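PDB 4QMH: LP04448p from Drosophila melanogaster, which probably binds tubulin through an array of TOG domains, of which this is the fourth, and drives microtubule polymerization. Local coordinates for residues L9-L23 and I44-L58. Sequence-based numbering, arbitrary orientation.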
loop_
_atom_site.group_PDB
_atom_site.type_symbol
_atom_site.label_atom_id
_atom_site.label_comp_id
_atom_site.label_asym_id
_atom_site.label_seq_id
_atom_site.Cartn_x
_atom_site.Cartn_y
_atom_site.Cartn_z
ATOM N N LEU A 9 6.991 18.615 18.238
ATOM C CA LEU A 9 8.379 18.665 17.774
ATOM C C LEU A 9 8.594 19.857 16.854
ATOM O O LEU A 9 7.686 20.265 16.115
ATOM C CB LEU A 9 8.740 17.381 17.039
ATOM C CG LEU A 9 9.026 16.184 17.941
ATOM C CD1 LEU A 9 8.948 14.894 17.164
ATOM C CD2 LEU A 9 10.394 16.373 18.614
ATOM N N PRO A 10 9.808 20.419 16.870
ATOM C CA PRO A 10 10.078 21.499 15.926
ATOM C C PRO A 10 10.197 20.886 14.545
ATOM O O PRO A 10 10.998 19.962 14.321
ATOM C CB PRO A 10 11.416 22.070 16.413
ATOM C CG PRO A 10 12.051 20.957 17.179
ATOM C CD PRO A 10 10.946 20.132 17.759
ATOM N N ARG A 11 9.362 21.359 13.636
ATOM C CA ARG A 11 9.321 20.787 12.302
ATOM C C ARG A 11 9.526 21.856 11.246
ATOM O O ARG A 11 8.921 22.931 11.303
ATOM C CB ARG A 11 8.003 20.036 12.065
ATOM C CG ARG A 11 7.826 18.829 12.983
ATOM C CD ARG A 11 6.507 18.079 12.747
ATOM N NE ARG A 11 6.528 16.845 13.521
ATOM C CZ ARG A 11 7.149 15.734 13.129
ATOM N NH1 ARG A 11 7.780 15.683 11.954
ATOM N NH2 ARG A 11 7.144 14.674 13.916
ATOM N N VAL A 12 10.393 21.554 10.285
ATOM C CA VAL A 12 10.687 22.477 9.197
ATOM C C VAL A 12 9.639 22.337 8.098
ATOM O O VAL A 12 9.299 21.229 7.698
ATOM C CB VAL A 12 12.081 22.187 8.601
ATOM C CG1 VAL A 12 12.352 23.076 7.387
ATOM C CG2 VAL A 12 13.169 22.359 9.659
ATOM N N ASP A 13 9.129 23.464 7.608
ATOM C CA ASP A 13 8.271 23.440 6.436
ATOM C C ASP A 13 9.163 23.468 5.196
ATOM O O ASP A 13 9.777 24.492 4.901
ATOM C CB ASP A 13 7.322 24.641 6.442
ATOM C CG ASP A 13 6.380 24.648 5.255
ATOM O OD1 ASP A 13 6.329 23.641 4.516
ATOM O OD2 ASP A 13 5.682 25.667 5.062
ATOM N N ILE A 14 9.249 22.351 4.480
ATOM C CA ILE A 14 10.099 22.302 3.285
ATOM C C ILE A 14 9.359 22.674 2.002
ATOM O O ILE A 14 9.946 22.673 0.923
ATOM C CB ILE A 14 10.797 20.933 3.094
ATOM C CG1 ILE A 14 9.770 19.819 2.889
ATOM C CG2 ILE A 14 11.740 20.646 4.257
ATOM C CD1 ILE A 14 10.389 18.510 2.407
ATOM N N ALA A 15 8.073 22.990 2.109
ATOM C CA ALA A 15 7.311 23.360 0.917
ATOM C C ALA A 15 8.007 24.425 0.058
ATOM O O ALA A 15 8.049 24.291 -1.157
ATOM C CB ALA A 15 5.896 23.788 1.274
ATOM N N PRO A 16 8.538 25.491 0.682
ATOM C CA PRO A 16 9.202 26.517 -0.132
ATOM C C PRO A 16 10.387 25.986 -0.947
ATOM O O PRO A 16 10.752 26.604 -1.947
ATOM C CB PRO A 16 9.694 27.521 0.914
ATOM C CG PRO A 16 8.708 27.399 2.021
ATOM C CD PRO A 16 8.393 25.924 2.085
ATOM N N GLN A 17 10.967 24.863 -0.528
ATOM C CA GLN A 17 12.118 24.287 -1.233
ATOM C C GLN A 17 11.696 23.369 -2.376
ATOM O O GLN A 17 12.525 22.977 -3.205
ATOM C CB GLN A 17 13.013 23.508 -0.260
ATOM C CG GLN A 17 13.694 24.371 0.794
ATOM C CD GLN A 17 14.750 23.606 1.578
ATOM O OE1 GLN A 17 15.816 23.273 1.055
ATOM N NE2 GLN A 17 14.461 23.337 2.839
ATOM N N ILE A 18 10.414 23.020 -2.418
ATOM C CA ILE A 18 9.897 22.213 -3.519
ATOM C C ILE A 18 9.517 23.146 -4.666
ATOM O O ILE A 18 8.342 23.425 -4.910
ATOM C CB ILE A 18 8.701 21.345 -3.104
ATOM C CG1 ILE A 18 9.003 20.602 -1.798
ATOM C CG2 ILE A 18 8.352 20.360 -4.212
ATOM C CD1 ILE A 18 10.253 19.755 -1.853
ATOM N N THR A 19 10.532 23.613 -5.378
ATOM C CA THR A 19 10.350 24.632 -6.401
ATOM C C THR A 19 9.885 24.036 -7.725
ATOM O O THR A 19 9.982 22.831 -7.953
ATOM C CB THR A 19 11.665 25.354 -6.659
ATOM O OG1 THR A 19 12.626 24.405 -7.143
ATOM C CG2 THR A 19 12.185 26.010 -5.376
ATOM N N GLU A 20 9.379 24.886 -8.612
ATOM C CA GLU A 20 9.015 24.419 -9.940
ATOM C C GLU A 20 10.230 23.814 -10.636
ATOM O O GLU A 20 10.108 22.830 -11.379
ATOM C CB GLU A 20 8.468 25.573 -10.780
ATOM C CG GLU A 20 7.130 26.108 -10.302
ATOM C CD GLU A 20 5.983 25.168 -10.604
ATOM O OE1 GLU A 20 6.161 24.269 -11.451
ATOM O OE2 GLU A 20 4.905 25.327 -9.993
ATOM N N ALA A 21 11.398 24.407 -10.399
ATOM C CA ALA A 21 12.624 23.933 -11.039
ATOM C C ALA A 21 12.979 22.523 -10.575
ATOM O O ALA A 21 13.372 21.679 -11.384
ATOM C CB ALA A 21 13.784 24.887 -10.775
ATOM N N LEU A 22 12.860 22.282 -9.273
ATOM C CA LEU A 22 13.141 20.956 -8.733
ATOM C C LEU A 22 12.174 19.936 -9.329
ATOM O O LEU A 22 12.587 18.874 -9.771
ATOM C CB LEU A 22 13.054 20.949 -7.208
ATOM C CG LEU A 22 13.175 19.565 -6.570
ATOM C CD1 LEU A 22 14.562 18.968 -6.827
ATOM C CD2 LEU A 22 12.892 19.659 -5.084
ATOM N N LEU A 23 10.883 20.264 -9.359
ATOM C CA LEU A 23 9.905 19.341 -9.924
ATOM C C LEU A 23 10.148 19.085 -11.407
ATOM O O LEU A 23 9.986 17.969 -11.894
ATOM C CB LEU A 23 8.483 19.848 -9.692
ATOM C CG LEU A 23 8.103 19.965 -8.218
ATOM C CD1 LEU A 23 6.680 20.515 -8.082
ATOM C CD2 LEU A 23 8.234 18.614 -7.511
ATOM N N ILE A 44 17.532 17.836 0.831
ATOM C CA ILE A 44 16.576 18.763 1.437
ATOM C C ILE A 44 15.931 18.116 2.654
ATOM O O ILE A 44 15.848 18.728 3.726
ATOM C CB ILE A 44 15.464 19.188 0.442
ATOM C CG1 ILE A 44 16.003 20.171 -0.599
ATOM C CG2 ILE A 44 14.315 19.838 1.194
ATOM C CD1 ILE A 44 15.101 20.320 -1.806
ATOM N N ILE A 45 15.486 16.870 2.493
ATOM C CA ILE A 45 14.869 16.147 3.600
ATOM C C ILE A 45 15.872 15.871 4.726
ATOM O O ILE A 45 15.573 16.100 5.900
ATOM C CB ILE A 45 14.196 14.829 3.130
ATOM C CG1 ILE A 45 13.130 15.136 2.077
ATOM C CG2 ILE A 45 13.599 14.102 4.333
ATOM C CD1 ILE A 45 12.706 13.931 1.262
ATOM N N SER A 46 17.063 15.384 4.376
ATOM C CA SER A 46 18.093 15.094 5.371
ATOM C C SER A 46 18.471 16.317 6.200
ATOM O O SER A 46 18.656 16.229 7.419
ATOM C CB SER A 46 19.353 14.551 4.686
ATOM O OG SER A 46 19.152 13.209 4.285
ATOM N N GLU A 47 18.605 17.456 5.533
ATOM C CA GLU A 47 19.040 18.677 6.210
ATOM C C GLU A 47 17.960 19.168 7.178
ATOM O O GLU A 47 18.269 19.663 8.263
ATOM C CB GLU A 47 19.371 19.764 5.183
ATOM C CG GLU A 47 19.739 21.125 5.796
ATOM C CD GLU A 47 21.023 21.099 6.623
ATOM O OE1 GLU A 47 21.699 20.047 6.672
ATOM O OE2 GLU A 47 21.359 22.144 7.225
ATOM N N ALA A 48 16.694 19.031 6.791
ATOM C CA ALA A 48 15.595 19.421 7.669
ATOM C C ALA A 48 15.399 18.453 8.847
ATOM O O ALA A 48 15.092 18.872 9.973
ATOM C CB ALA A 48 14.301 19.567 6.864
ATOM N N ARG A 49 15.601 17.168 8.564
ATOM C CA ARG A 49 15.414 16.051 9.500
ATOM C C ARG A 49 13.952 15.781 9.866
ATOM O O ARG A 49 13.440 14.696 9.598
ATOM C CB ARG A 49 16.269 16.161 10.764
ATOM C CG ARG A 49 16.160 14.899 11.617
ATOM C CD ARG A 49 17.055 14.951 12.837
ATOM N NE ARG A 49 16.859 13.781 13.679
ATOM C CZ ARG A 49 17.345 13.661 14.908
ATOM N NH1 ARG A 49 18.061 14.650 15.436
ATOM N NH2 ARG A 49 17.113 12.557 15.613
ATOM N N LEU A 50 13.303 16.751 10.499
ATOM C CA LEU A 50 11.882 16.625 10.826
ATOM C C LEU A 50 11.113 17.716 10.111
ATOM O O LEU A 50 11.489 18.884 10.170
ATOM C CB LEU A 50 11.641 16.712 12.336
ATOM C CG LEU A 50 12.348 15.692 13.229
ATOM C CD1 LEU A 50 11.903 15.898 14.675
ATOM C CD2 LEU A 50 12.110 14.249 12.775
ATOM N N ILE A 51 10.039 17.330 9.423
ATOM C CA ILE A 51 9.324 18.259 8.547
ATOM C C ILE A 51 7.815 18.286 8.801
ATOM O O ILE A 51 7.252 17.358 9.377
ATOM C CB ILE A 51 9.591 17.964 7.045
ATOM C CG1 ILE A 51 9.004 16.604 6.635
ATOM C CG2 ILE A 51 11.094 18.001 6.732
ATOM C CD1 ILE A 51 9.242 16.241 5.191
ATOM N N LYS A 52 7.179 19.370 8.373
ATOM C CA LYS A 52 5.730 19.489 8.414
ATOM C C LYS A 52 5.147 18.692 7.249
ATOM O O LYS A 52 5.870 18.296 6.341
ATOM C CB LYS A 52 5.329 20.963 8.292
ATOM C CG LYS A 52 5.931 21.860 9.346
ATOM C CD LYS A 52 5.210 23.200 9.375
ATOM C CE LYS A 52 5.889 24.174 10.335
ATOM N NZ LYS A 52 5.983 23.639 11.720
ATOM N N PRO A 53 3.831 18.447 7.268
ATOM C CA PRO A 53 3.209 17.671 6.187
ATOM C C PRO A 53 3.060 18.441 4.876
ATOM O O PRO A 53 2.739 17.851 3.849
ATOM C CB PRO A 53 1.812 17.352 6.743
ATOM C CG PRO A 53 1.896 17.589 8.208
ATOM C CD PRO A 53 2.897 18.679 8.385
ATOM N N SER A 54 3.274 19.750 4.916
ATOM C CA SER A 54 3.128 20.594 3.735
ATOM C C SER A 54 4.353 20.480 2.829
ATOM O O SER A 54 5.439 20.962 3.171
ATOM C CB SER A 54 2.923 22.050 4.163
ATOM O OG SER A 54 3.883 22.448 5.131
ATOM N N ILE A 55 4.184 19.842 1.674
ATOM C CA ILE A 55 5.311 19.638 0.766
ATOM C C ILE A 55 5.008 20.113 -0.652
ATOM O O ILE A 55 5.539 19.587 -1.628
ATOM C CB ILE A 55 5.785 18.155 0.782
ATOM C CG1 ILE A 55 4.613 17.201 0.509
ATOM C CG2 ILE A 55 6.456 17.840 2.121
ATOM C CD1 ILE A 55 5.014 15.731 0.441
ATOM N N GLY A 56 4.171 21.141 -0.761
ATOM C CA GLY A 56 3.854 21.702 -2.061
ATOM C C GLY A 56 3.226 20.639 -2.942
ATOM O O GLY A 56 2.301 19.944 -2.513
ATOM N N ASP A 57 3.730 20.499 -4.168
ATOM C CA ASP A 57 3.223 19.496 -5.096
ATOM C C ASP A 57 4.113 18.251 -5.160
ATOM O O ASP A 57 4.095 17.516 -6.149
ATOM C CB ASP A 57 3.074 20.100 -6.502
ATOM C CG ASP A 57 2.090 21.263 -6.548
ATOM O OD1 ASP A 57 1.088 21.215 -5.822
ATOM O OD2 ASP A 57 2.331 22.224 -7.307
ATOM N N LEU A 58 4.891 18.020 -4.110
ATOM C CA LEU A 58 5.858 16.930 -4.129
ATOM C C LEU A 58 5.220 15.538 -4.199
ATOM O O LEU A 58 5.763 14.647 -4.848
ATOM C CB LEU A 58 6.780 16.996 -2.911
ATOM C CG LEU A 58 7.837 15.895 -2.818
ATOM C CD1 LEU A 58 8.781 15.957 -4.036
ATOM C CD2 LEU A 58 8.605 16.025 -1.514
HETATM O O HOH W 1 13.071 20.202 12.518
HETATM O O HOH W 2 7.340 23.504 14.194
HETATM O O HOH W 3 7.216 20.403 5.217
HETATM O O HOH W 4 16.255 21.476 4.183
HETATM O O HOH W 5 5.561 22.592 -4.990
#
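V12 and I51 form a single backbone bridge: V12 N donates to L50 O (2.9 Å, nearly straight at 170°), and K52 N returns a bond to V12 O (2.9 Å). R11 and K52 flank this bridge with charged ends bound to backbone carbonyls. R11 NH1 meets I51 O at 3.1 Å, 19° out of the guanidinium plane, while its NH2 forms a salt bridge with D7; the K52 chain, bent at its last torsion (-57°), hydrogen-bonds through NZ to R11 O (3.1 Å).

D13 opens an Asx turn: its OD1 accepts from A15 N and from S54 OG (2.8 Å), the two donors lying on opposite faces of the carboxylate. With an alanine in its place, both donors would probably lose this acceptor, leaving the S54 hydroxyl free to turn.

Among the apolar side chains, buried I14 touches both I51 CG2 (3.7 Å) and A48 CB (3.8 Å) through CG2, and lies alongside I55, pointing the same way. I18 crosses L58 at about a right angle, CG2 to CB 3.9 Å, and L22 CD2 meets I44 CD1 tip to tip.

Waters join P10 O to L50 O and I18 O to D57 N. Segment 9-23, extended before a short 3-10 segment and helix 20-26, thus packs on the end of helix 31-48 and the loop leading to helix 58-66, at one end of the all-helical, HEAT-like array characteristic of TOG domains.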